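Local coordinates for protein Myo-inositol phosphohydrolase (Mitsuokella multacida, PDB 4WU3) that probably hydrolyses inositol hexakisphosphate, starting at the 3-phosphate, as a PTP-like phytase, and binds inositol-(1,3,4,5)-tetrakisphosphate, at residues K47-I52 and N179-P184; G78-R83 and Q274-I279; Y578-I583 and H601-F606. The protein carries 2 engineered substitutions. All blocks are in the same frame, centred on the assembly; numbering follows the deposited sequence.

Interaction 1: residues K47-I52 and N179-P184; sequences KLALKI and NVILSP
The backbones of Lys51 and Ile181 come nearest each other, 7.5 Å between CA atoms, where strand 49-54 passes strand 180-188, one arm of the hairpin it forms with strand 168-175, without pairing with it. One methyl carries the contact: CD1 of Ile181 lies 3.9 Å from CB of Ala49 and 3.8 Å from CB of Lys51, spanning two residues that both face the hairpin from the same side of their strand. It also touches the next carbon of the lysine, with Lys51 CG 3.8 Å from Ile181 CD1. The ethyl arm of Ile181 runs beside its backbone N, opposite the carbonyl carbon (chi1 -72°), and a second bend (chi2 -67°) carries CD1 across to the neighbouring strand. Lys51 starts with CG wedged between backbone N and carbonyl carbon (chi1 59°), and the chain bends at chi2, which leads its amine away from the isoleucine. There NZ forms a salt bridge with Asp53, and the lysine makes a cation-pi contact with Phe174. Backbone bonds tie Ala49 and Lys51 to strand 132-137, and Leu50 and Ile52 to Tyr172. The lysine divides its chemistry: its first methylenes serve as hydrocarbon in a buried apolar contact, while its charge is paired beyond it.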
ATOM      1  N   LYS A  47      20.911   3.714  10.951  1.00 26.60           N
ATOM      2  CA  LYS A  47      19.718   3.918  10.152  1.00 31.41           C
ATOM      3  C   LYS A  47      20.074   3.873   8.667  1.00 23.86           C
ATOM      4  O   LYS A  47      19.292   3.406   7.851  1.00 21.08           O
ATOM      5  CB  LYS A  47      19.026   5.248  10.487  1.00 38.45           C
ATOM      6  CG  LYS A  47      17.603   5.308   9.942  1.00 45.82           C
ATOM      7  CD  LYS A  47      17.139   6.711   9.567  1.00 49.78           C
ATOM      8  CE  LYS A  47      16.006   6.637   8.549  1.00 54.52           C
ATOM      9  NZ  LYS A  47      15.121   7.836   8.565  1.00 55.26           N
ATOM     10  N   LEU A  48      21.252   4.373   8.316  1.00 19.23           N
ATOM     11  CA  LEU A  48      21.679   4.388   6.925  1.00 17.70           C
ATOM     12  C   LEU A  48      23.070   3.800   6.828  1.00 17.73           C
ATOM     13  O   LEU A  48      24.039   4.418   7.264  1.00 17.74           O
ATOM     14  CB  LEU A  48      21.676   5.817   6.375  1.00 17.24           C
ATOM     15  CG  LEU A  48      21.852   5.942   4.858  1.00 16.06           C
ATOM     16  CD1 LEU A  48      20.624   5.419   4.135  1.00 16.25           C
ATOM     17  CD2 LEU A  48      22.105   7.387   4.468  1.00 16.64           C
ATOM     18  N   ALA A  49      23.172   2.605   6.257  1.00 15.30           N
ATOM     19  CA  ALA A  49      24.442   1.892   6.261  1.00 14.23           C
ATOM     20  C   ALA A  49      25.034   1.756   4.871  1.00 13.45           C
ATOM     21  O   ALA A  49      24.351   1.365   3.922  1.00 12.32           O
ATOM     22  CB  ALA A  49      24.271   0.530   6.900  1.00 13.75           C
ATOM     23  N   LEU A  50      26.315   2.087   4.745  1.00 12.85           N
ATOM     24  CA  LEU A  50      27.004   1.902   3.482  1.00 11.68           C
ATOM     25  C   LEU A  50      27.342   0.442   3.417  1.00 11.13           C
ATOM     26  O   LEU A  50      27.993  -0.070   4.316  1.00 10.87           O
ATOM     27  CB  LEU A  50      28.270   2.753   3.406  1.00 12.00           C
ATOM     28  CG  LEU A  50      29.157   2.585   2.161  1.00 12.26           C
ATOM     29  CD1 LEU A  50      28.372   2.807   0.877  1.00 12.73           C
ATOM     30  CD2 LEU A  50      30.339   3.541   2.210  1.00 12.72           C
ATOM     31  N   LYS A  51      26.889  -0.241   2.369  1.00 10.95           N
ATOM     32  CA  LYS A  51      27.160  -1.662   2.248  1.00 10.91           C
ATOM     33  C   LYS A  51      27.484  -2.073   0.824  1.00 11.32           C
ATOM     34  O   LYS A  51      27.276  -1.317  -0.129  1.00 11.45           O
ATOM     35  CB  LYS A  51      25.992  -2.489   2.791  1.00 10.78           C
ATOM     36  CG  LYS A  51      24.667  -2.229   2.101  1.00 11.44           C
ATOM     37  CD  LYS A  51      24.487  -3.067   0.849  1.00 11.33           C
ATOM     38  CE  LYS A  51      22.999  -3.223   0.555  1.00 11.85           C
ATOM     39  NZ  LYS A  51      22.728  -3.936  -0.716  1.00 11.22           N
ATOM     40  N   ILE A  52      28.002  -3.291   0.708  1.00 11.02           N
ATOM     41  CA  ILE A  52      28.408  -3.859  -0.560  1.00 10.74           C
ATOM     42  C   ILE A  52      27.202  -4.448  -1.299  1.00 10.69           C
ATOM     43  O   ILE A  52      26.469  -5.261  -0.751  1.00 11.25           O
ATOM     44  CB  ILE A  52      29.492  -4.933  -0.325  1.00 11.43           C
ATOM     45  CG1 ILE A  52      30.769  -4.279   0.222  1.00 11.92           C
ATOM     46  CG2 ILE A  52      29.800  -5.704  -1.599  1.00 11.82           C
ATOM     47  CD1 ILE A  52      31.813  -5.255   0.726  1.00 12.64           C
ATOM     48  N   ASN A 179      17.735  -9.631   3.054  1.00 22.43           N
ATOM     49  CA  ASN A 179      17.944  -8.185   2.933  1.00 22.67           C
ATOM     50  C   ASN A 179      18.285  -7.552   4.282  1.00 20.98           C
ATOM     51  O   ASN A 179      17.595  -6.642   4.755  1.00 16.36           O
ATOM     52  CB  ASN A 179      16.727  -7.491   2.304  1.00 24.50           C
ATOM     53  CG  ASN A 179      16.581  -7.786   0.818  1.00 27.49           C
ATOM     54  OD1 ASN A 179      15.470  -7.835   0.298  1.00 36.27           O
ATOM     55  ND2 ASN A 179      17.699  -7.987   0.129  1.00 29.43           N
ATOM     56  N   VAL A 180      19.361  -8.051   4.893  1.00 20.39           N
ATOM     57  CA  VAL A 180      19.878  -7.488   6.133  1.00 19.49           C
ATOM     58  C   VAL A 180      21.407  -7.275   6.104  1.00 18.48           C
ATOM     59  O   VAL A 180      22.161  -7.974   5.413  1.00 16.19           O
ATOM     60  CB  VAL A 180      19.508  -8.346   7.365  1.00 21.18           C
ATOM     61  CG1 VAL A 180      17.992  -8.481   7.506  1.00 19.49           C
ATOM     62  CG2 VAL A 180      20.184  -9.706   7.292  1.00 23.47           C
ATOM     63  N   ILE A 181      21.830  -6.288   6.881  1.00 17.65           N
ATOM     64  CA  ILE A 181      23.222  -5.877   6.993  1.00 17.50           C
ATOM     65  C   ILE A 181      24.069  -6.926   7.718  1.00 16.96           C
ATOM     66  O   ILE A 181      23.694  -7.398   8.800  1.00 16.29           O
ATOM     67  CB  ILE A 181      23.301  -4.546   7.770  1.00 16.64           C
ATOM     68  CG1 ILE A 181      22.766  -3.395   6.911  1.00 16.98           C
ATOM     69  CG2 ILE A 181      24.725  -4.265   8.218  1.00 18.19           C
ATOM     70  CD1 ILE A 181      23.629  -3.088   5.705  1.00 17.54           C
ATOM     71  N   LEU A 182      25.210  -7.278   7.124  1.00 14.00           N
ATOM     72  CA  LEU A 182      26.129  -8.238   7.725  1.00 14.06           C
ATOM     73  C   LEU A 182      27.445  -7.561   8.116  1.00 15.18           C
ATOM     74  O   LEU A 182      27.757  -6.473   7.632  1.00 13.88           O
ATOM     75  CB  LEU A 182      26.412  -9.387   6.752  1.00 14.63           C
ATOM     76  CG  LEU A 182      25.213 -10.158   6.190  1.00 13.08           C
ATOM     77  CD1 LEU A 182      25.703 -11.195   5.209  1.00 13.45           C
ATOM     78  CD2 LEU A 182      24.410 -10.830   7.290  1.00 13.28           C
ATOM     79  N   SER A 183      28.219  -8.216   8.980  1.00 16.93           N
ATOM     80  CA  SER A 183      29.465  -7.634   9.495  1.00 19.10           C
ATOM     81  C   SER A 183      30.416  -7.206   8.377  1.00 19.34           C
ATOM     82  O   SER A 183      30.521  -7.860   7.340  1.00 19.07           O
ATOM     83  CB  SER A 183      30.164  -8.589  10.471  1.00 20.17           C
ATOM     84  OG  SER A 183      30.578  -9.777   9.829  1.00 20.98           O
ATOM     85  N   PRO A 184      31.114  -6.091   8.594  1.00 19.29           N
ATOM     86  CA  PRO A 184      31.830  -5.399   7.531  1.00 20.03           C
ATOM     87  C   PRO A 184      33.170  -6.016   7.147  1.00 19.63           C
ATOM     88  O   PRO A 184      33.746  -6.778   7.911  1.00 20.39           O
ATOM     89  CB  PRO A 184      32.042  -3.999   8.117  1.00 19.53           C
ATOM     90  CG  PRO A 184      32.081  -4.208   9.588  1.00 20.67           C
ATOM     91  CD  PRO A 184      31.146  -5.352   9.866  1.00 19.98           C
TER

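Interaction 2: residues G78-R83 and Q274-I279; sequences GIMPTR and QKLIGI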
ATOM      1  N   GLY A  78       0.303 -25.500 -17.716  1.00 14.11           N
ATOM      2  CA  GLY A  78       1.142 -26.358 -18.558  1.00 15.96           C
ATOM      3  C   GLY A  78       1.234 -25.897 -20.009  1.00 15.34           C
ATOM      4  O   GLY A  78       1.898 -26.520 -20.829  1.00 16.20           O
ATOM      5  N   ILE A  79       0.560 -24.806 -20.336  1.00 16.29           N
ATOM      6  CA  ILE A  79       0.594 -24.281 -21.695  1.00 17.67           C
ATOM      7  C   ILE A  79       1.531 -23.084 -21.777  1.00 17.96           C
ATOM      8  O   ILE A  79       1.428 -22.148 -20.987  1.00 18.25           O
ATOM      9  CB  ILE A  79      -0.793 -23.826 -22.154  1.00 18.23           C
ATOM     10  CG1 ILE A  79      -1.757 -25.009 -22.157  1.00 20.08           C
ATOM     11  CG2 ILE A  79      -0.704 -23.190 -23.531  1.00 17.29           C
ATOM     12  CD1 ILE A  79      -3.210 -24.591 -22.220  1.00 21.28           C
ATOM     13  N   MET A  80       2.438 -23.116 -22.745  1.00 19.17           N
ATOM     14  CA  MET A  80       3.446 -22.075 -22.871  1.00 19.97           C
ATOM     15  C   MET A  80       2.895 -20.889 -23.635  1.00 17.28           C
ATOM     16  O   MET A  80       2.146 -21.058 -24.583  1.00 19.09           O
ATOM     17  CB  MET A  80       4.699 -22.618 -23.567  1.00 19.62           C
ATOM     18  CG  MET A  80       5.512 -23.577 -22.705  1.00 18.74           C
ATOM     19  SD  MET A  80       5.930 -22.863 -21.100  1.00 21.14           S
ATOM     20  CE  MET A  80       7.315 -23.891 -20.617  1.00 21.09           C
ATOM     21  N   PRO A  81       3.244 -19.679 -23.202  1.00 14.86           N
ATOM     22  CA  PRO A  81       2.856 -18.524 -23.976  1.00 14.86           C
ATOM     23  C   PRO A  81       3.662 -18.438 -25.265  1.00 13.59           C
ATOM     24  O   PRO A  81       4.820 -18.863 -25.315  1.00 12.28           O
ATOM     25  CB  PRO A  81       3.202 -17.356 -23.059  1.00 16.65           C
ATOM     26  CG  PRO A  81       4.342 -17.851 -22.237  1.00 16.83           C
ATOM     27  CD  PRO A  81       4.109 -19.329 -22.064  1.00 16.54           C
ATOM     28  N   THR A  82       3.032 -17.896 -26.299  1.00 13.33           N
ATOM     29  CA  THR A  82       3.687 -17.635 -27.562  1.00 12.80           C
ATOM     30  C   THR A  82       4.988 -16.890 -27.320  1.00 13.31           C
ATOM     31  O   THR A  82       5.069 -16.088 -26.394  1.00 12.23           O
ATOM     32  CB  THR A  82       2.780 -16.778 -28.457  1.00 13.01           C
ATOM     33  OG1 THR A  82       3.448 -16.466 -29.681  1.00 14.08           O
ATOM     34  CG2 THR A  82       2.414 -15.496 -27.754  1.00 13.71           C
ATOM     35  N   ARG A  83       5.998 -17.160 -28.152  1.00 14.52           N
ATOM     36  CA  ARG A  83       7.290 -16.471 -28.076  1.00 14.72           C
ATOM     37  C   ARG A  83       7.330 -15.302 -29.051  1.00 17.43           C
ATOM     38  O   ARG A  83       8.366 -14.666 -29.222  1.00 17.50           O
ATOM     39  CB  ARG A  83       8.446 -17.427 -28.397  1.00 15.75           C
ATOM     40  CG  ARG A  83       8.749 -18.459 -27.315  1.00 16.50           C
ATOM     41  CD  ARG A  83      10.068 -19.172 -27.579  1.00 17.40           C
ATOM     42  NE  ARG A  83      11.168 -18.218 -27.691  1.00 17.18           N
ATOM     43  CZ  ARG A  83      11.843 -17.732 -26.658  1.00 16.19           C
ATOM     44  NH1 ARG A  83      12.808 -16.867 -26.841  1.00 17.15           N
ATOM     45  NH2 ARG A  83      11.560 -18.098 -25.433  1.00 15.63           N
ATOM     46  N   GLN A 274       7.679 -13.255 -19.251  1.00 10.64           N
ATOM     47  CA  GLN A 274       8.701 -12.539 -18.490  1.00 10.12           C
ATOM     48  C   GLN A 274       9.037 -13.249 -17.180  1.00 10.77           C
ATOM     49  O   GLN A 274      10.123 -13.060 -16.640  1.00 12.13           O
ATOM     50  CB  GLN A 274       8.302 -11.087 -18.248  1.00  9.50           C
ATOM     51  CG  GLN A 274       8.268 -10.242 -19.523  1.00  9.38           C
ATOM     52  CD  GLN A 274       9.628 -10.088 -20.205  1.00  8.39           C
ATOM     53  OE1 GLN A 274      10.669  -9.989 -19.544  1.00  7.91           O
ATOM     54  NE2 GLN A 274       9.617 -10.036 -21.537  1.00  7.88           N
ATOM     55  N   LYS A 275       8.128 -14.086 -16.682  1.00 11.30           N
ATOM     56  CA  LYS A 275       8.458 -14.962 -15.553  1.00 12.08           C
ATOM     57  C   LYS A 275       9.312 -16.125 -16.039  1.00 12.39           C
ATOM     58  O   LYS A 275      10.308 -16.475 -15.413  1.00 11.55           O
ATOM     59  CB  LYS A 275       7.207 -15.509 -14.863  1.00 13.60           C
ATOM     60  CG  LYS A 275       7.478 -16.740 -14.002  1.00 15.14           C
ATOM     61  CD  LYS A 275       8.229 -16.369 -12.737  1.00 18.26           C
ATOM     62  CE  LYS A 275       8.980 -17.550 -12.128  1.00 22.30           C
ATOM     63  NZ  LYS A 275      10.285 -17.830 -12.815  1.00 22.93           N
ATOM     64  N   LEU A 276       8.936 -16.713 -17.167  1.00 12.56           N
ATOM     65  CA  LEU A 276       9.640 -17.892 -17.666  1.00 13.75           C
ATOM     66  C   LEU A 276      11.123 -17.645 -17.993  1.00 13.64           C
ATOM     67  O   LEU A 276      11.942 -18.544 -17.819  1.00 15.38           O
ATOM     68  CB  LEU A 276       8.911 -18.469 -18.877  1.00 13.38           C
ATOM     69  CG  LEU A 276       7.563 -19.095 -18.512  1.00 13.59           C
ATOM     70  CD1 LEU A 276       6.691 -19.302 -19.736  1.00 13.47           C
ATOM     71  CD2 LEU A 276       7.770 -20.413 -17.785  1.00 14.30           C
ATOM     72  N   ILE A 277      11.468 -16.444 -18.459  1.00 12.01           N
ATOM     73  CA  ILE A 277      12.868 -16.117 -18.743  1.00 12.14           C
ATOM     74  C   ILE A 277      13.525 -15.382 -17.570  1.00 12.65           C
ATOM     75  O   ILE A 277      14.727 -15.101 -17.584  1.00 13.49           O
ATOM     76  CB  ILE A 277      13.009 -15.248 -20.004  1.00 10.56           C
ATOM     77  CG1 ILE A 277      12.404 -13.867 -19.764  1.00 10.22           C
ATOM     78  CG2 ILE A 277      12.353 -15.937 -21.188  1.00  9.87           C
ATOM     79  CD1 ILE A 277      12.686 -12.864 -20.855  1.00  9.99           C
ATOM     80  N   GLY A 278      12.730 -15.076 -16.557  1.00 11.97           N
ATOM     81  CA  GLY A 278      13.216 -14.325 -15.421  1.00 12.21           C
ATOM     82  C   GLY A 278      12.968 -15.004 -14.091  1.00 11.92           C
ATOM     83  O   GLY A 278      13.222 -16.194 -13.926  1.00 12.19           O
ATOM     84  N   ILE A 279      12.463 -14.236 -13.137  1.00 11.91           N
ATOM     85  CA  ILE A 279      12.394 -14.677 -11.753  1.00 13.04           C
ATOM     86  C   ILE A 279      11.053 -14.289 -11.106  1.00 13.15           C
ATOM     87  O   ILE A 279      10.645 -14.890 -10.112  1.00 13.88           O
ATOM     88  CB  ILE A 279      13.597 -14.086 -10.970  1.00 13.33           C
ATOM     89  CG1 ILE A 279      13.577 -14.497  -9.505  1.00 15.89           C
ATOM     90  CG2 ILE A 279      13.637 -12.572 -11.096  1.00 13.07           C
ATOM     91  CD1 ILE A 279      13.866 -15.968  -9.302  1.00 17.58           C
TER
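CD1 of Leu276 presses against the ring of Pro81, 3.5 Å from Pro81 CD and 3.7 Å from Pro81 CG. The first of these is closer than carbons usually come, so this is the tight part of the contact; the methyl abuts CD and CG of the proline, and both residues are buried. In Leu276, chi1 (-69°) turns the branch toward the loop and chi2 (164°) sets the methyl. The same methyl also meets Met80, whose SD stands 3.9 Å from Leu276 CD1. This side is looser: Met80 is exposed, its chain bends at chi2 (-53°), bringing the sulfur nearer, and it slants past the leucine so that the sulfur is what touches. The backbones stay well apart, with Met80 CA 9.1 Å from Leu276 CA. Pro81 also rests on Asp269, Gln272 and Arg273 of helix 267-276, which also carries Leu276, and Arg273 donates to the carbonyl of Thr82. The arrangement is that of an irregular loop, between strands 65-66 and 91-94, packed through a proline on the C-terminal part of helix 267-276 in a protein of the PTP-like phytase family.

Interaction 3: residues Y578-I583 and H601-F606; sequences YVAYEI and HMIEKF
Apolar contacts join the two segments, and Ile603 supplies the helix side of all of them. CG1 of Val579 lies 3.9 Å from both CB and CG1 of Ile603, so the valine methyl rests on the branch point of the isoleucine, the two side chains crossing at about a right angle. Val579 reaches there with CG1 opposite its backbone N (chi1 179°). More loosely, the methyl of Ala580 approaches the other branch, with Ala580 CB 4.2 Å from Ile603 CG2. Thr548 also touches Val579, and Met556 and Trp514 touch Ile603, extending the contact into helix 545-558 and a nearby loop. A backbone hydrogen bond shapes the turn: Tyr581 N bonds to Tyr578 O at 3.1 Å, closing a type I turn with Val579 and Ala580 at its centre, both of whose CB atoms point to the helix. Polar and aromatic groups fasten the surroundings: Glu582 bonds to His597, Glu604 forms a salt bridge with Lys374, and the ring of Tyr581 meets Tyr596 edge to face. The arrangement is a type I beta turn seated on helix 593-613, linked through Tyr581 to Tyr596, a residue of the inositol tetrakisphosphate pocket of this PTP-like phytase.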
ATOM      1  N   TYR A 578      19.674  32.201   8.914  1.00 12.04           N
ATOM      2  CA  TYR A 578      21.002  31.649   8.671  1.00 11.78           C
ATOM      3  C   TYR A 578      20.900  30.689   7.492  1.00 11.83           C
ATOM      4  O   TYR A 578      20.200  29.674   7.581  1.00 10.64           O
ATOM      5  CB  TYR A 578      21.520  30.912   9.908  1.00 12.79           C
ATOM      6  CG  TYR A 578      23.023  30.726   9.910  1.00 13.20           C
ATOM      7  CD1 TYR A 578      23.864  31.790  10.208  1.00 12.63           C
ATOM      8  CD2 TYR A 578      23.599  29.496   9.611  1.00 12.62           C
ATOM      9  CE1 TYR A 578      25.234  31.637  10.204  1.00 14.13           C
ATOM     10  CE2 TYR A 578      24.973  29.335   9.604  1.00 13.05           C
ATOM     11  CZ  TYR A 578      25.782  30.409   9.904  1.00 14.07           C
ATOM     12  OH  TYR A 578      27.147  30.277   9.904  1.00 16.74           O
ATOM     13  N   VAL A 579      21.598  30.999   6.400  1.00 10.08           N
ATOM     14  CA  VAL A 579      21.400  30.274   5.155  1.00 10.50           C
ATOM     15  C   VAL A 579      21.762  28.802   5.289  1.00 11.04           C
ATOM     16  O   VAL A 579      21.220  27.978   4.567  1.00 10.35           O
ATOM     17  CB  VAL A 579      22.225  30.861   3.999  1.00 10.55           C
ATOM     18  CG1 VAL A 579      22.007  30.053   2.721  1.00 10.74           C
ATOM     19  CG2 VAL A 579      21.872  32.321   3.773  1.00 10.51           C
ATOM     20  N   ALA A 580      22.687  28.479   6.193  1.00 11.61           N
ATOM     21  CA  ALA A 580      23.204  27.109   6.296  1.00 13.41           C
ATOM     22  C   ALA A 580      22.555  26.340   7.439  1.00 13.20           C
ATOM     23  O   ALA A 580      23.080  25.327   7.894  1.00 13.15           O
ATOM     24  CB  ALA A 580      24.726  27.099   6.439  1.00 13.43           C
ATOM     25  N   TYR A 581      21.394  26.811   7.877  1.00 13.21           N
ATOM     26  CA  TYR A 581      20.622  26.097   8.885  1.00 14.22           C
ATOM     27  C   TYR A 581      20.290  24.689   8.410  1.00 14.85           C
ATOM     28  O   TYR A 581      19.904  24.476   7.254  1.00 15.50           O
ATOM     29  CB  TYR A 581      19.330  26.852   9.212  1.00 13.37           C
ATOM     30  CG  TYR A 581      18.393  26.095  10.140  1.00 13.92           C
ATOM     31  CD1 TYR A 581      18.652  26.001  11.500  1.00 13.83           C
ATOM     32  CD2 TYR A 581      17.253  25.469   9.647  1.00 13.60           C
ATOM     33  CE1 TYR A 581      17.800  25.302  12.341  1.00 14.50           C
ATOM     34  CE2 TYR A 581      16.397  24.776  10.480  1.00 13.71           C
ATOM     35  CZ  TYR A 581      16.672  24.696  11.823  1.00 14.14           C
ATOM     36  OH  TYR A 581      15.813  24.004  12.637  1.00 16.19           O
ATOM     37  N   GLU A 582      20.450  23.724   9.307  1.00 16.43           N
ATOM     38  CA  GLU A 582      19.991  22.369   9.050  1.00 19.59           C
ATOM     39  C   GLU A 582      19.217  21.902  10.265  1.00 20.38           C
ATOM     40  O   GLU A 582      19.506  22.318  11.390  1.00 16.36           O
ATOM     41  CB  GLU A 582      21.157  21.412   8.771  1.00 21.02           C
ATOM     42  CG  GLU A 582      22.119  21.899   7.710  1.00 22.15           C
ATOM     43  CD  GLU A 582      22.882  20.769   7.064  1.00 24.53           C
ATOM     44  OE1 GLU A 582      24.125  20.770   7.110  1.00 29.73           O
ATOM     45  OE2 GLU A 582      22.240  19.874   6.498  1.00 29.28           O
ATOM     46  N   ILE A 583      18.224  21.052  10.026  1.00 21.69           N
ATOM     47  CA  ILE A 583      17.439  20.478  11.105  1.00 23.46           C
ATOM     48  C   ILE A 583      18.241  19.367  11.753  1.00 25.21           C
ATOM     49  O   ILE A 583      18.641  18.411  11.093  1.00 27.65           O
ATOM     50  CB  ILE A 583      16.115  19.908  10.593  1.00 25.76           C
ATOM     51  CG1 ILE A 583      15.264  21.037  10.023  1.00 24.46           C
ATOM     52  CG2 ILE A 583      15.386  19.183  11.716  1.00 27.19           C
ATOM     53  CD1 ILE A 583      13.953  20.572   9.430  1.00 25.88           C
ATOM     54  N   HIS A 601      24.655  23.014   1.926  1.00 14.34           N
ATOM     55  CA  HIS A 601      25.685  22.476   1.053  1.00 16.31           C
ATOM     56  C   HIS A 601      26.038  23.471  -0.050  1.00 16.14           C
ATOM     57  O   HIS A 601      27.215  23.767  -0.275  1.00 15.99           O
ATOM     58  CB  HIS A 601      25.164  21.183   0.429  1.00 18.70           C
ATOM     59  CG  HIS A 601      26.207  20.375  -0.272  1.00 23.13           C
ATOM     60  ND1 HIS A 601      26.188  20.154  -1.629  1.00 28.03           N
ATOM     61  CD2 HIS A 601      27.284  19.709   0.200  1.00 26.05           C
ATOM     62  CE1 HIS A 601      27.215  19.396  -1.967  1.00 30.49           C
ATOM     63  NE2 HIS A 601      27.896  19.114  -0.874  1.00 31.51           N
ATOM     64  N   MET A 602      25.014  23.987  -0.729  1.00 12.52           N
ATOM     65  CA  MET A 602      25.218  24.799  -1.914  1.00 13.16           C
ATOM     66  C   MET A 602      25.752  26.193  -1.608  1.00 14.65           C
ATOM     67  O   MET A 602      26.435  26.776  -2.451  1.00 14.34           O
ATOM     68  CB  MET A 602      23.925  24.902  -2.735  1.00 13.33           C
ATOM     69  CG  MET A 602      23.463  23.588  -3.359  1.00 13.63           C
ATOM     70  SD  MET A 602      24.676  22.817  -4.454  1.00 15.80           S
ATOM     71  CE  MET A 602      24.636  23.914  -5.859  1.00 15.41           C
ATOM     72  N   ILE A 603      25.449  26.741  -0.432  1.00 14.85           N
ATOM     73  CA  ILE A 603      25.961  28.071  -0.094  1.00 15.22           C
ATOM     74  C   ILE A 603      27.479  28.020   0.103  1.00 17.30           C
ATOM     75  O   ILE A 603      28.178  28.974  -0.234  1.00 17.15           O
ATOM     76  CB  ILE A 603      25.278  28.688   1.140  1.00 15.07           C
ATOM     77  CG1 ILE A 603      25.673  30.165   1.298  1.00 16.54           C
ATOM     78  CG2 ILE A 603      25.649  27.931   2.403  1.00 15.84           C
ATOM     79  CD1 ILE A 603      25.294  31.046   0.128  1.00 15.54           C
ATOM     80  N   GLU A 604      27.983  26.903   0.630  1.00 18.18           N
ATOM     81  CA  GLU A 604      29.423  26.664   0.690  1.00 19.53           C
ATOM     82  C   GLU A 604      30.027  26.548  -0.693  1.00 17.23           C
ATOM     83  O   GLU A 604      31.111  27.087  -0.950  1.00 16.34           O
ATOM     84  CB  GLU A 604      29.734  25.369   1.424  1.00 23.94           C
ATOM     85  CG  GLU A 604      29.606  25.464   2.922  1.00 31.87           C
ATOM     86  CD  GLU A 604      30.076  24.208   3.625  1.00 43.63           C
ATOM     87  OE1 GLU A 604      30.156  23.144   2.973  1.00 48.31           O
ATOM     88  OE2 GLU A 604      30.364  24.285   4.837  1.00 55.56           O
ATOM     89  N   LYS A 605      29.362  25.808  -1.573  1.00 16.00           N
ATOM     90  CA  LYS A 605      29.848  25.693  -2.935  1.00 16.57           C
ATOM     91  C   LYS A 605      29.956  27.086  -3.535  1.00 15.90           C
ATOM     92  O   LYS A 605      30.990  27.455  -4.103  1.00 15.00           O
ATOM     93  CB  LYS A 605      28.955  24.786  -3.775  1.00 18.70           C
ATOM     94  CG  LYS A 605      29.201  23.310  -3.495  1.00 23.36           C
ATOM     95  CD  LYS A 605      28.675  22.405  -4.596  1.00 27.66           C
ATOM     96  CE  LYS A 605      29.181  20.982  -4.403  1.00 37.54           C
ATOM     97  NZ  LYS A 605      28.662  20.034  -5.429  1.00 40.12           N
ATOM     98  N   PHE A 606      28.910  27.882  -3.375  1.00 13.87           N
ATOM     99  CA  PHE A 606      28.910  29.197  -3.982  1.00 14.00           C
ATOM    100  C   PHE A 606      30.048  30.054  -3.433  1.00 13.80           C
ATOM    101  O   PHE A 606      30.622  30.849  -4.155  1.00 12.08           O
ATOM    102  CB  PHE A 606      27.574  29.902  -3.794  1.00 12.93           C
ATOM    103  CG  PHE A 606      27.505  31.213  -4.490  1.00 12.33           C
ATOM    104  CD1 PHE A 606      27.141  31.275  -5.817  1.00 11.49           C
ATOM    105  CD2 PHE A 606      27.843  32.384  -3.828  1.00 12.37           C
ATOM    106  CE1 PHE A 606      27.089  32.480  -6.468  1.00 12.06           C
ATOM    107  CE2 PHE A 606      27.794  33.597  -4.478  1.00 11.82           C
ATOM    108  CZ  PHE A 606      27.417  33.643  -5.800  1.00 12.01           C
TER

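Interactions 1 and 2 belong to the N-terminal half of the chain and interaction 3 to the C-terminal half, which contains its own PTP-like phytase sequence. The segments of interactions 1 and 2 alternate along the chain, yet their centres are 35 Å apart and their nearest atoms about 12 Å. Interaction 3 follows both in sequence; its centre lies 29 Å from that of interaction 1. Interactions 2 and 3, 53 Å apart between centres, lie on opposite sides of the chain's centre. None of the three touches another. A bound inositol tetrakisphosphate lies about 10 Å from the Val579 side chain, and a bound one about 13 Å from that of Lys51.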